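PDB 1Q1R: putidaredoxin reductase from Pseudomonas putida, which probably passes electrons from NADH through its bound FAD to the iron-sulfur protein putidaredoxin, supplying the cytochrome P450cam monooxygenase. Local coordinates for residues V374-V377 with E382-Q385. Numbering follows the deposited sequence.
Sequences VDTV and EFNQ
Thr376, near the end of strand 370-377, sets both branches of its side chain against Phe383 of helix 380-391, and the two side chains cross at about a right angle. Its methyl faces the helix backbone: Thr376 CG2 lies 3.8 Å from Phe383 CA, with Phe383 N close by. The hydroxyl meets the root of the aromatic side chain, Thr376 OG1 standing 3.5 Å from Phe383 CB and approaching the ring obliquely near CD1. With chi1 at 64°, OG1 sits between the backbone N and the carbonyl carbon and CG2 anti to that carbon, a rotamer that turns the methyl to the helix backbone and leaves the hydroxyl beside Phe383 CB. No hydrogen bond joins strand and helix here; the contact is van der Waals. The hydroxyl is hydrogen-bonded instead to the carbonyl oxygen of Lys339 on the adjacent strand 336-342, a bond that probably holds chi1 in place and gives a polar atom of this buried residue a partner. The Phe383 side chain, about 10 Å from the FAD, also touches Lys339 and Val341, and its ring meets that of Trp328 with the planes at about 65°. An alanine at Thr376 is likely to leave a gap beside Phe383 CA and CB and the Lys339 carbonyl without its side-chain partner. Glu382 adds little to the strand contact, its carboxylate being turned to salt bridges with Arg353 and Arg379 and a hydrogen bond to Ser362. The short connection after strand 370-377, the middle strand of the five-stranded antiparallel sheet, brings helix 380-391 back against one face of that sheet, a strand-to-helix connection within the C-terminal domain of this reductase of the glutathione reductase fold.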
loop_
_atom_site.group_PDB
_atom_site.type_symbol
_atom_site.label_atom_id
_atom_site.label_comp_id
_atom_site.label_asym_id
_atom_site.label_seq_id
_atom_site.Cartn_x
_atom_site.Cartn_y
_atom_site.Cartn_z
ATOM N N VAL A 374 -3.123 -2.405 16.590
ATOM C CA VAL A 374 -2.464 -3.603 17.077
ATOM C C VAL A 374 -1.669 -4.229 15.947
ATOM O O VAL A 374 -2.190 -4.436 14.849
ATOM C CB VAL A 374 -3.469 -4.653 17.594
ATOM C CG1 VAL A 374 -2.713 -5.844 18.178
ATOM C CG2 VAL A 374 -4.386 -4.036 18.646
ATOM N N ASP A 375 -0.398 -4.498 16.208
ATOM C CA ASP A 375 0.452 -5.147 15.223
ATOM C C ASP A 375 0.564 -6.583 15.730
ATOM O O ASP A 375 0.967 -6.808 16.873
ATOM C CB ASP A 375 1.846 -4.501 15.180
ATOM C CG ASP A 375 1.836 -3.094 14.580
ATOM O OD1 ASP A 375 2.858 -2.387 14.726
ATOM O OD2 ASP A 375 0.826 -2.694 13.963
ATOM N N THR A 376 0.180 -7.550 14.907
ATOM C CA THR A 376 0.276 -8.944 15.316
ATOM C C THR A 376 1.312 -9.673 14.479
ATOM O O THR A 376 1.430 -9.442 13.274
ATOM C CB THR A 376 -1.079 -9.671 15.189
ATOM O OG1 THR A 376 -1.484 -9.707 13.817
ATOM C CG2 THR A 376 -2.142 -8.951 16.010
ATOM N N VAL A 377 2.072 -10.545 15.132
ATOM C CA VAL A 377 3.109 -11.328 14.470
ATOM C C VAL A 377 2.800 -12.804 14.681
ATOM O O VAL A 377 2.970 -13.336 15.781
ATOM C CB VAL A 377 4.498 -10.995 15.049
ATOM C CG1 VAL A 377 5.545 -11.926 14.468
ATOM C CG2 VAL A 377 4.841 -9.543 14.749
ATOM N N GLU A 382 -5.740 -13.298 17.322
ATOM C CA GLU A 382 -5.710 -12.053 18.074
ATOM C C GLU A 382 -5.844 -10.875 17.111
ATOM O O GLU A 382 -6.299 -9.798 17.495
ATOM C CB GLU A 382 -4.424 -11.939 18.904
ATOM C CG GLU A 382 -4.242 -13.091 19.898
ATOM C CD GLU A 382 -3.296 -12.764 21.046
ATOM O OE1 GLU A 382 -2.328 -11.999 20.840
ATOM O OE2 GLU A 382 -3.517 -13.293 22.160
ATOM N N PHE A 383 -5.459 -11.077 15.854
ATOM C CA PHE A 383 -5.593 -10.009 14.867
ATOM C C PHE A 383 -7.085 -9.784 14.601
ATOM O O PHE A 383 -7.586 -8.660 14.676
ATOM C CB PHE A 383 -4.892 -10.380 13.558
ATOM C CG PHE A 383 -5.124 -9.386 12.457
ATOM C CD1 PHE A 383 -4.598 -8.101 12.544
ATOM C CD2 PHE A 383 -5.911 -9.717 11.359
ATOM C CE1 PHE A 383 -4.857 -7.155 11.554
ATOM C CE2 PHE A 383 -6.177 -8.780 10.364
ATOM C CZ PHE A 383 -5.649 -7.496 10.464
ATOM N N ASN A 384 -7.795 -10.860 14.289
ATOM C CA ASN A 384 -9.226 -10.756 14.029
ATOM C C ASN A 384 -9.946 -10.187 15.249
ATOM O O ASN A 384 -10.826 -9.337 15.124
ATOM C CB ASN A 384 -9.795 -12.129 13.670
ATOM C CG ASN A 384 -9.536 -12.506 12.222
ATOM O OD1 ASN A 384 -9.621 -13.679 11.847
ATOM N ND2 ASN A 384 -9.237 -11.510 11.395
ATOM N N GLN A 385 -9.561 -10.643 16.435
ATOM C CA GLN A 385 -10.186 -10.149 17.655
ATOM C C GLN A 385 -9.877 -8.670 17.858
ATOM O O GLN A 385 -10.720 -7.916 18.341
ATOM C CB GLN A 385 -9.707 -10.960 18.864
ATOM C CG GLN A 385 -10.076 -12.431 18.783
ATOM C CD GLN A 385 -9.480 -13.253 19.908
ATOM O OE1 GLN A 385 -8.276 -13.203 20.156
ATOM N NE2 GLN A 385 -10.323 -14.026 20.590
#